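Local coordinates for ABC transporter, substrate binding protein (Mannopine) (Agrobacterium fabrum, PDB 5L9S) that serves as the periplasmic binding component of an ABC transporter, capturing its solute, probably mannopine, for delivery to the membrane permease, at residues V5-T9 against T58-L63; G103-T109 against F232-I238; P143-W149 against L317-N322; A17-A21 against K266-L271. One frame throughout, in Å; residues are numbered along the deposited sequence.

Contacts 1, 2 and 4 lie together in one lobe and along its border, whereas contact 3 lies in the other lobe, its centre about 30 Å from that of contact 1. Strands 61-65 and 224-240 are neighbours in one mixed sheet, so contacts 1 and 2 continue each other; Leu63 packs on both Leu106 and Ile238. Contact 4 covers this sheet through Leu18. Contact 1 closes before contact 2 opens, contact 2 is nested within contact 4, and contact 3 alternates along the chain with contacts 2 and 4, as contact 1 does with contact 4. Such interleaving fits a two-lobed binding protein, here open and unliganded, whose lobes are joined by long strands.

Contact 1. Residues V5-T9 against T58-L63; sequences VVIAT and TWDLYL
Val6 and Ala8, on one face of strand 5-9, give up the most surface to 58-63, and Leu61 contributes most from the other side. The Val6 carbonyl is gripped twice: Leu61 N lies 3.0 Å from Val6 O, in the carbonyl plane, and Asp60 N approaches the same Val6 O at 2.9 Å, tilted from that plane. Val6 N turns to a side chain, bonding Asp60 OD2 at 2.8 Å, nearly straight (166°), on its anti lone pair. Asp60 precedes the regular strand; its OD1 is held by Asn246 N. With chi1 at 45°, Val6 directs CG2 away from its own backbone N and onto Trp59 CD1, 3.8 Å off.

Ala8 CB makes a CH-pi contact over a face of the Trp59 indole, 3.8 Å from the centre of the six-membered ring, a place suited to a small methyl because the flat ring lies close to the strand. Parallel pairing continues as Ala8 N meets Leu61 O at 2.9 Å and Leu63 N meets Ala8 O at 3.0 Å. Leu61 points to the opposite face, beside Ile7 and under helix 247-258, while helix 41-53 backs Trp59. Strand 5-9 is thus an inner strand buried between helix layers: its amides are bonded on both sides, to 33-38 and to 58-63, and its side chains are largely apolar on both faces.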
# COMPACT_ATOMS: atom_id res chain seq x y z
N VAL A 5 7.82 22.91 -9.59
CA VAL A 5 7.77 21.44 -9.70
C VAL A 5 6.33 21.08 -9.97
O VAL A 5 5.45 21.54 -9.24
CB VAL A 5 8.24 20.65 -8.45
CG1 VAL A 5 8.41 19.18 -8.79
CG2 VAL A 5 9.52 21.19 -7.85
N VAL A 6 6.08 20.22 -10.97
CA VAL A 6 4.73 19.75 -11.26
C VAL A 6 4.61 18.27 -10.87
O VAL A 6 5.34 17.44 -11.39
CB VAL A 6 4.21 20.09 -12.69
CG1 VAL A 6 5.23 19.81 -13.77
CG2 VAL A 6 2.86 19.43 -12.98
N ILE A 7 3.72 17.98 -9.91
CA ILE A 7 3.46 16.64 -9.39
C ILE A 7 2.00 16.25 -9.62
O ILE A 7 1.10 17.06 -9.38
CB ILE A 7 3.93 16.48 -7.89
CG1 ILE A 7 3.82 15.00 -7.40
CG2 ILE A 7 3.21 17.44 -6.93
CD1 ILE A 7 4.59 14.64 -6.14
N ALA A 8 1.75 14.98 -10.06
CA ALA A 8 0.40 14.46 -10.25
C ALA A 8 0.04 13.47 -9.13
O ALA A 8 0.84 12.61 -8.77
CB ALA A 8 0.26 13.80 -11.60
N THR A 9 -1.17 13.64 -8.57
CA THR A 9 -1.74 12.81 -7.49
C THR A 9 -3.18 12.44 -7.90
O THR A 9 -3.66 12.93 -8.94
CB THR A 9 -1.71 13.57 -6.12
OG1 THR A 9 -2.66 14.64 -6.11
CG2 THR A 9 -0.33 14.10 -5.75
N THR A 58 5.10 17.71 -19.53
CA THR A 58 4.57 18.79 -18.72
C THR A 58 4.86 18.53 -17.25
O THR A 58 5.25 19.46 -16.54
CB THR A 58 3.10 19.04 -19.05
OG1 THR A 58 3.01 19.44 -20.42
CG2 THR A 58 2.47 20.14 -18.18
N TRP A 59 4.75 17.27 -16.82
CA TRP A 59 4.89 16.79 -15.45
C TRP A 59 6.32 16.35 -15.09
O TRP A 59 7.04 15.85 -15.95
CB TRP A 59 3.93 15.63 -15.19
CG TRP A 59 2.47 15.86 -15.43
CD1 TRP A 59 1.85 17.04 -15.76
CD2 TRP A 59 1.43 14.88 -15.34
NE1 TRP A 59 0.50 16.84 -15.89
CE2 TRP A 59 0.21 15.52 -15.63
CE3 TRP A 59 1.42 13.49 -15.04
CZ2 TRP A 59 -1.01 14.84 -15.65
CZ3 TRP A 59 0.21 12.82 -15.03
CH2 TRP A 59 -0.99 13.49 -15.32
N ASP A 60 6.71 16.55 -13.83
CA ASP A 60 8.01 16.19 -13.28
C ASP A 60 7.90 14.90 -12.46
O ASP A 60 8.78 14.03 -12.53
CB ASP A 60 8.54 17.32 -12.38
CG ASP A 60 8.81 18.62 -13.10
OD1 ASP A 60 9.76 18.67 -13.88
OD2 ASP A 60 8.11 19.60 -12.82
N LEU A 61 6.85 14.82 -11.62
CA LEU A 61 6.61 13.71 -10.70
C LEU A 61 5.16 13.27 -10.73
O LEU A 61 4.29 14.08 -11.02
CB LEU A 61 6.96 14.11 -9.25
CG LEU A 61 8.39 14.52 -8.92
CD1 LEU A 61 8.44 15.24 -7.60
CD2 LEU A 61 9.33 13.33 -8.90
N TYR A 62 4.92 12.01 -10.40
CA TYR A 62 3.59 11.44 -10.22
C TYR A 62 3.61 10.30 -9.21
O TYR A 62 4.66 9.68 -9.00
CB TYR A 62 2.90 11.04 -11.55
CG TYR A 62 3.39 9.77 -12.21
CD1 TYR A 62 4.55 9.77 -12.99
CD2 TYR A 62 2.68 8.58 -12.10
CE1 TYR A 62 4.99 8.61 -13.63
CE2 TYR A 62 3.12 7.41 -12.71
CZ TYR A 62 4.27 7.43 -13.49
OH TYR A 62 4.72 6.29 -14.11
N LEU A 63 2.49 10.06 -8.53
CA LEU A 63 2.39 8.96 -7.58
C LEU A 63 1.73 7.76 -8.25
O LEU A 63 0.82 7.92 -9.06
CB LEU A 63 1.59 9.34 -6.32
CG LEU A 63 2.07 10.56 -5.51
CD1 LEU A 63 1.06 10.90 -4.43
CD2 LEU A 63 3.43 10.32 -4.87

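Contact 2. Residues G103-T109 against F232-I238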
# COMPACT_ATOMS: atom_id res chain seq x y z
N GLY A 103 11.01 4.53 -8.09
CA GLY A 103 10.64 5.67 -7.26
C GLY A 103 10.87 5.53 -5.77
O GLY A 103 11.31 4.47 -5.30
N ALA A 104 10.58 6.62 -5.03
CA ALA A 104 10.75 6.70 -3.58
C ALA A 104 9.44 6.35 -2.91
O ALA A 104 8.40 6.72 -3.43
CB ALA A 104 11.17 8.11 -3.19
N LYS A 105 9.48 5.65 -1.76
CA LYS A 105 8.25 5.32 -1.04
C LYS A 105 7.67 6.59 -0.41
O LYS A 105 8.37 7.35 0.25
CB LYS A 105 8.50 4.26 0.05
CG LYS A 105 7.24 3.44 0.41
CD LYS A 105 7.18 2.05 -0.31
CE LYS A 105 7.85 0.94 0.47
NZ LYS A 105 8.16 -0.26 -0.36
N LEU A 106 6.37 6.81 -0.63
CA LEU A 106 5.70 7.93 -0.02
C LEU A 106 5.09 7.43 1.28
O LEU A 106 5.47 7.89 2.36
CB LEU A 106 4.62 8.49 -0.95
CG LEU A 106 3.90 9.71 -0.44
CD1 LEU A 106 4.75 10.96 -0.60
CD2 LEU A 106 2.60 9.88 -1.14
N GLN A 107 4.18 6.45 1.19
CA GLN A 107 3.49 5.89 2.35
C GLN A 107 2.97 4.50 2.00
O GLN A 107 2.78 4.22 0.81
CB GLN A 107 2.34 6.81 2.81
CG GLN A 107 1.39 7.28 1.71
CD GLN A 107 0.35 6.31 1.20
OE1 GLN A 107 -0.30 6.59 0.19
NE2 GLN A 107 0.14 5.15 1.85
N SER A 108 2.69 3.67 3.01
CA SER A 108 2.16 2.32 2.77
C SER A 108 0.88 2.04 3.56
O SER A 108 0.64 2.62 4.62
CB SER A 108 3.22 1.24 3.02
OG SER A 108 4.30 1.29 2.11
N THR A 109 0.06 1.18 3.02
CA THR A 109 -1.21 0.86 3.60
C THR A 109 -1.23 -0.63 3.86
O THR A 109 -0.52 -1.39 3.19
CB THR A 109 -2.32 1.48 2.70
OG1 THR A 109 -2.40 2.86 3.08
CG2 THR A 109 -3.68 0.89 2.92
N PHE A 232 -0.27 -7.37 4.89
CA PHE A 232 0.37 -6.97 3.64
C PHE A 232 0.53 -5.44 3.60
O PHE A 232 -0.46 -4.70 3.57
CB PHE A 232 -0.40 -7.53 2.44
CG PHE A 232 -0.58 -9.03 2.50
CD1 PHE A 232 0.42 -9.89 2.04
CD2 PHE A 232 -1.75 -9.59 3.01
CE1 PHE A 232 0.27 -11.28 2.13
CE2 PHE A 232 -1.90 -10.99 3.09
CZ PHE A 232 -0.89 -11.82 2.66
N LEU A 233 1.79 -4.97 3.64
CA LEU A 233 2.12 -3.54 3.59
C LEU A 233 2.49 -3.14 2.19
O LEU A 233 3.57 -3.47 1.72
CB LEU A 233 3.23 -3.18 4.58
CG LEU A 233 3.38 -1.70 4.91
CD1 LEU A 233 2.23 -1.18 5.74
CD2 LEU A 233 4.69 -1.44 5.60
N VAL A 234 1.56 -2.49 1.50
CA VAL A 234 1.69 -2.08 0.10
C VAL A 234 1.47 -0.58 0.02
O VAL A 234 0.47 -0.07 0.52
CB VAL A 234 0.69 -2.85 -0.84
CG1 VAL A 234 0.92 -2.52 -2.31
CG2 VAL A 234 0.80 -4.37 -0.63
N GLY A 235 2.37 0.11 -0.65
CA GLY A 235 2.20 1.54 -0.80
C GLY A 235 2.40 2.13 -2.18
O GLY A 235 2.35 1.43 -3.20
N ASP A 236 2.55 3.46 -2.18
CA ASP A 236 2.74 4.30 -3.35
C ASP A 236 4.16 4.78 -3.43
O ASP A 236 4.78 5.05 -2.40
CB ASP A 236 1.79 5.53 -3.30
CG ASP A 236 0.31 5.25 -3.56
OD1 ASP A 236 -0.07 4.05 -3.69
OD2 ASP A 236 -0.47 6.22 -3.64
N ARG A 237 4.64 4.95 -4.64
CA ARG A 237 5.96 5.48 -4.93
C ARG A 237 5.87 6.84 -5.64
O ARG A 237 4.91 7.08 -6.36
CB ARG A 237 6.79 4.48 -5.76
CG ARG A 237 6.83 3.08 -5.15
CD ARG A 237 8.02 2.24 -5.57
NE ARG A 237 9.19 2.70 -4.85
CZ ARG A 237 9.79 2.03 -3.87
NH1 ARG A 237 9.41 0.80 -3.56
NH2 ARG A 237 10.82 2.58 -3.23
N ILE A 238 6.86 7.74 -5.39
CA ILE A 238 6.98 9.05 -6.06
C ILE A 238 7.90 8.76 -7.22
O ILE A 238 9.06 8.41 -6.99
CB ILE A 238 7.57 10.19 -5.16
CG1 ILE A 238 7.02 10.16 -3.70
CG2 ILE A 238 7.40 11.58 -5.83
CD1 ILE A 238 8.00 10.68 -2.62
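Gly103 and Arg237 make the contact's side-chain bonds: the guanidinium comes side-on, Arg237 NE and Arg237 NH2 each 2.8 Å from Gly103 O and both on one face of its carbonyl plane. A bend at chi3 (77°) turns the arginine back to this oxygen, and its NH2 also bonds Asp97 O.

Backbone bonds pair the strands antiparallel. Ile238 N meets Ala104 O at 2.7 Å, and at the far end Thr109 N meets Val234 O at 2.8 Å. Between them Leu106 is an extra residue, with near-helical backbone angles: Leu106 N reaches Asp236 O at 3.0 Å while Asp236 N turns to Gln107 O, making a classic beta bulge. Glycine suits position 235 because a side chain there would point into the partner strand and run into Gln107 O and Ser108 OG.

Among charges, the methylene CD of Lys105 lies over the Arg237 guanidinium. Glu66 forms a salt bridge with the Lys105 ammonium and also lies against Arg237, so the two cations share an anionic neighbour.

Apolar contacts are few: Leu106 CD1 meets Ile238 CD1 at 3.8 Å, and Ser108 CB nestles against Leu233 CG at 3.5 Å.

Helix 12-30 covers Leu106 and Ile238, and helix 247-258 packs on Ala104 and Ile238. At the other end Phe232 and Val234 meet helix 149-158, so these strands run from one lobe toward the other, as in the hinge of two-lobed binding proteins.

Contact 3. Residues P143-W149 against L317-N322; sequences PNFDDPW and LVQRWN
Pro148 and Trp321 hold their CA atoms 6.8 Å apart where the irregular segment 143-149 lies along one side of helix 317-322; the backbones come nearest at Asp147 and Val318, with CA atoms 5.9 Å apart. Segment 143-149 is the beta-alpha loop between strand 140-143 and helix 149-158 of the second alpha/beta lobe, and the C-terminal helix 307-325 packs against it. Asp147 caps the start of helix 149-158, its OD1 accepting from Trp149 N at 2.9 Å. Aspartate suits this place, since its short carboxylate can reach an amide that no preceding turn supplies with a carbonyl.

Trp321 buries more surface than any other residue. Its chi1 of -179° swings the indole off the helix toward the loop, where Pro148 CB rests over one face, 3.4 Å from Trp321 CE3. The puckered proline ring lays its CB and CG methylenes against Trp321. At the indole's edge, Trp321 NE1 donates to Asn144 OD1 at 3.2 Å, an almost straight bond (163°) in the carbonyl plane, though amide and ring are turned 42° apart. Val318 CG2 approaches Asp146 O at 3.3 Å, and the Asp146 carboxylate salt-bridges Arg190. Phe175 and Leu178 of helix 171-181 also pack on Trp321.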
# COMPACT_ATOMS: atom_id res chain seq x y z
N PRO A 143 -11.18 -9.93 -0.38
CA PRO A 143 -11.47 -9.06 -1.53
C PRO A 143 -11.57 -9.86 -2.82
O PRO A 143 -10.96 -10.92 -2.99
CB PRO A 143 -10.27 -8.12 -1.60
CG PRO A 143 -9.19 -8.79 -0.87
CD PRO A 143 -9.82 -9.70 0.15
N ASN A 144 -12.40 -9.37 -3.71
CA ASN A 144 -12.58 -9.93 -5.03
C ASN A 144 -12.41 -8.83 -6.05
O ASN A 144 -13.37 -8.33 -6.66
CB ASN A 144 -13.88 -10.72 -5.18
CG ASN A 144 -14.17 -11.15 -6.60
OD1 ASN A 144 -13.29 -11.66 -7.32
ND2 ASN A 144 -15.38 -10.87 -7.05
N PHE A 145 -11.17 -8.37 -6.15
CA PHE A 145 -10.73 -7.44 -7.16
C PHE A 145 -9.75 -8.26 -8.00
O PHE A 145 -9.33 -9.35 -7.55
CB PHE A 145 -10.18 -6.11 -6.61
CG PHE A 145 -9.45 -6.08 -5.29
CD1 PHE A 145 -8.33 -6.88 -5.07
CD2 PHE A 145 -9.81 -5.15 -4.30
CE1 PHE A 145 -7.62 -6.79 -3.88
CE2 PHE A 145 -9.09 -5.07 -3.11
CZ PHE A 145 -7.99 -5.88 -2.91
N ASP A 146 -9.48 -7.80 -9.23
CA ASP A 146 -8.72 -8.49 -10.27
C ASP A 146 -7.39 -9.14 -9.85
O ASP A 146 -7.11 -10.23 -10.35
CB ASP A 146 -8.53 -7.59 -11.49
CG ASP A 146 -9.82 -7.42 -12.29
OD1 ASP A 146 -10.40 -8.46 -12.70
OD2 ASP A 146 -10.23 -6.27 -12.51
N ASP A 147 -6.58 -8.54 -8.95
CA ASP A 147 -5.36 -9.27 -8.57
C ASP A 147 -5.55 -10.01 -7.24
O ASP A 147 -5.80 -9.38 -6.21
CB ASP A 147 -4.07 -8.43 -8.59
CG ASP A 147 -2.76 -9.23 -8.69
OD1 ASP A 147 -2.63 -10.27 -7.99
OD2 ASP A 147 -1.84 -8.78 -9.40
N PRO A 148 -5.40 -11.36 -7.26
CA PRO A 148 -5.58 -12.15 -6.04
C PRO A 148 -4.32 -12.43 -5.20
O PRO A 148 -4.38 -13.24 -4.27
CB PRO A 148 -6.10 -13.46 -6.62
CG PRO A 148 -5.31 -13.62 -7.88
CD PRO A 148 -5.15 -12.24 -8.43
N TRP A 149 -3.16 -11.87 -5.57
CA TRP A 149 -1.90 -12.24 -4.95
C TRP A 149 -1.92 -12.25 -3.40
O TRP A 149 -1.32 -13.16 -2.81
CB TRP A 149 -0.71 -11.43 -5.49
CG TRP A 149 -0.57 -10.02 -5.00
CD1 TRP A 149 -1.02 -8.87 -5.60
CD2 TRP A 149 0.12 -9.60 -3.80
NE1 TRP A 149 -0.68 -7.77 -4.86
CE2 TRP A 149 0.03 -8.19 -3.75
CE3 TRP A 149 0.78 -10.28 -2.76
CZ2 TRP A 149 0.63 -7.45 -2.73
CZ3 TRP A 149 1.37 -9.54 -1.75
CH2 TRP A 149 1.32 -8.15 -1.76
N LEU A 317 -2.23 -15.03 -13.10
CA LEU A 317 -2.99 -14.89 -11.86
C LEU A 317 -4.44 -14.48 -12.06
O LEU A 317 -5.33 -15.16 -11.55
CB LEU A 317 -2.29 -13.93 -10.87
CG LEU A 317 -0.97 -14.36 -10.23
CD1 LEU A 317 -0.51 -13.31 -9.22
CD2 LEU A 317 -1.07 -15.72 -9.58
N VAL A 318 -4.67 -13.38 -12.83
CA VAL A 318 -6.00 -12.85 -13.18
C VAL A 318 -6.82 -13.92 -13.93
O VAL A 318 -7.99 -14.15 -13.58
CB VAL A 318 -5.87 -11.52 -13.98
CG1 VAL A 318 -7.21 -11.06 -14.55
CG2 VAL A 318 -5.25 -10.42 -13.12
N GLN A 319 -6.19 -14.62 -14.91
CA GLN A 319 -6.80 -15.71 -15.67
C GLN A 319 -7.26 -16.81 -14.70
O GLN A 319 -8.45 -17.10 -14.62
CB GLN A 319 -5.79 -16.29 -16.67
CG GLN A 319 -5.76 -15.65 -18.05
CD GLN A 319 -4.97 -16.46 -19.06
OE1 GLN A 319 -4.19 -17.36 -18.70
NE2 GLN A 319 -5.16 -16.18 -20.35
N ARG A 320 -6.30 -17.37 -13.94
CA ARG A 320 -6.52 -18.43 -12.97
C ARG A 320 -7.55 -18.10 -11.91
O ARG A 320 -8.29 -18.99 -11.51
CB ARG A 320 -5.19 -18.85 -12.33
CG ARG A 320 -4.58 -20.04 -13.02
CD ARG A 320 -4.50 -21.20 -12.06
NE ARG A 320 -3.10 -21.55 -11.82
CZ ARG A 320 -2.69 -22.49 -10.99
NH1 ARG A 320 -1.39 -22.73 -10.85
NH2 ARG A 320 -3.56 -23.20 -10.28
N TRP A 321 -7.61 -16.84 -11.45
CA TRP A 321 -8.57 -16.41 -10.42
C TRP A 321 -10.00 -16.31 -10.97
O TRP A 321 -10.91 -16.88 -10.35
CB TRP A 321 -8.13 -15.08 -9.77
CG TRP A 321 -9.06 -14.58 -8.70
CD1 TRP A 321 -9.99 -13.59 -8.82
CD2 TRP A 321 -9.13 -15.04 -7.34
NE1 TRP A 321 -10.63 -13.39 -7.62
CE2 TRP A 321 -10.14 -14.28 -6.70
CE3 TRP A 321 -8.43 -16.00 -6.60
CZ2 TRP A 321 -10.48 -14.49 -5.35
CZ3 TRP A 321 -8.75 -16.17 -5.26
CH2 TRP A 321 -9.77 -15.43 -4.66
N ASN A 322 -10.20 -15.60 -12.11
CA ASN A 322 -11.50 -15.41 -12.74
C ASN A 322 -12.16 -16.73 -13.08
O ASN A 322 -13.38 -16.86 -12.94
CB ASN A 322 -11.40 -14.50 -13.97
CG ASN A 322 -11.41 -13.00 -13.67
OD1 ASN A 322 -11.36 -12.52 -12.51
ND2 ASN A 322 -11.47 -12.21 -14.75

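Contact 4. Residues A17-A21 against K266-L271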
# COMPACT_ATOMS: atom_id res chain seq x y z
N ALA A 17 -3.64 16.51 2.21
CA ALA A 17 -2.71 16.05 3.25
C ALA A 17 -1.24 16.33 2.84
O ALA A 17 -0.44 16.81 3.66
CB ALA A 17 -2.91 14.56 3.51
N LEU A 18 -0.91 16.08 1.56
CA LEU A 18 0.42 16.32 0.98
C LEU A 18 0.75 17.80 0.86
O LEU A 18 1.89 18.18 1.05
CB LEU A 18 0.58 15.58 -0.37
CG LEU A 18 0.39 14.03 -0.36
CD1 LEU A 18 0.58 13.46 -1.72
CD2 LEU A 18 1.31 13.32 0.65
N ARG A 19 -0.25 18.64 0.60
CA ARG A 19 -0.04 20.08 0.46
C ARG A 19 0.36 20.71 1.80
O ARG A 19 1.29 21.50 1.85
CB ARG A 19 -1.32 20.74 -0.07
CG ARG A 19 -1.10 22.10 -0.74
CD ARG A 19 -2.41 22.71 -1.20
NE ARG A 19 -3.16 21.82 -2.09
CZ ARG A 19 -3.00 21.75 -3.42
NH1 ARG A 19 -2.10 22.51 -4.03
NH2 ARG A 19 -3.74 20.92 -4.13
N GLU A 20 -0.35 20.31 2.87
CA GLU A 20 -0.16 20.81 4.23
C GLU A 20 1.14 20.29 4.86
O GLU A 20 1.82 21.06 5.54
CB GLU A 20 -1.35 20.40 5.11
CG GLU A 20 -2.68 21.04 4.72
CD GLU A 20 -3.94 20.45 5.34
OE1 GLU A 20 -3.85 19.42 6.06
OE2 GLU A 20 -5.03 21.02 5.09
N ALA A 21 1.46 19.01 4.65
CA ALA A 21 2.62 18.37 5.27
C ALA A 21 3.90 18.38 4.46
O ALA A 21 4.98 18.33 5.04
CB ALA A 21 2.26 16.95 5.66
N LYS A 266 3.07 13.89 9.88
CA LYS A 266 1.90 14.76 9.75
C LYS A 266 0.98 14.23 8.64
O LYS A 266 -0.22 14.05 8.89
CB LYS A 266 2.35 16.22 9.48
CG LYS A 266 1.21 17.22 9.44
CD LYS A 266 1.68 18.60 9.03
CE LYS A 266 0.55 19.49 8.54
NZ LYS A 266 -0.52 19.67 9.56
N ALA A 267 1.54 13.94 7.45
CA ALA A 267 0.79 13.39 6.32
C ALA A 267 0.18 12.01 6.65
O ALA A 267 -0.98 11.75 6.32
CB ALA A 267 1.67 13.32 5.07
N CYS A 268 0.92 11.15 7.36
CA CYS A 268 0.40 9.83 7.71
C CYS A 268 -0.55 9.81 8.93
O CYS A 268 -1.31 8.85 9.06
CB CYS A 268 1.52 8.80 7.83
SG CYS A 268 2.24 8.34 6.22
N GLU A 269 -0.58 10.89 9.75
CA GLU A 269 -1.57 11.01 10.84
C GLU A 269 -2.93 11.27 10.16
O GLU A 269 -3.91 10.60 10.46
CB GLU A 269 -1.24 12.19 11.79
CG GLU A 269 -0.38 11.85 13.00
CD GLU A 269 0.44 13.01 13.54
OE1 GLU A 269 -0.08 14.15 13.55
OE2 GLU A 269 1.61 12.78 13.94
N THR A 270 -2.94 12.19 9.17
CA THR A 270 -4.09 12.59 8.38
C THR A 270 -4.67 11.42 7.57
O THR A 270 -5.89 11.23 7.56
CB THR A 270 -3.68 13.74 7.42
OG1 THR A 270 -2.98 14.77 8.13
CG2 THR A 270 -4.85 14.31 6.64
N LEU A 271 -3.79 10.65 6.89
CA LEU A 271 -4.17 9.58 5.98
C LEU A 271 -4.21 8.16 6.58
O LEU A 271 -4.71 7.26 5.90
CB LEU A 271 -3.25 9.60 4.75
CG LEU A 271 -3.25 10.87 3.88
CD1 LEU A 271 -2.02 10.93 3.02
CD2 LEU A 271 -4.52 11.02 3.06
O HOH W 1 -1.66 16.89 6.55
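Ala17 CB fits between two side chains of the partner helix, 3.7 Å from Thr270 CG2 and equally near Leu271 CG. One turn on, Ala21 CB meets Ala267 CB at 3.7 Å. These methyls let the helices approach to 8.9 Å between axes, running roughly antiparallel at 150°. Lys266 lays its aliphatic chain beside Ala21, with Lys266 CD 3.8 Å from Ala21 CB; its CG is anti to the backbone N (chi1 -176°), and the chain bends at its last torsion as CE passes Glu20 O.

In the next shell, Thr270 OG1 donates back to Lys266 O, which fixes the hydroxyl and leaves the methyl CG2 for Ala17. A water then bridges the helices, donating to Ala17 O at 3.1 Å and to Thr270 OG1 at 3.0 Å, with a weak bond to Glu20 OE1. Farther out, Leu18 reaches Leu106 of the sheet, and the Cys268-Cys273 disulfide ties helix 261-271 to the chain that follows.

Alanine methyls thus make the close approach, flanked by Leu271 and the aliphatic part of Lys266, while the polar link between the helices passes through the water, on the exposed side with Glu20 and Thr270. There Glu20 OE1 and Lys266 NZ, 4.8 Å apart, probably attract only loosely.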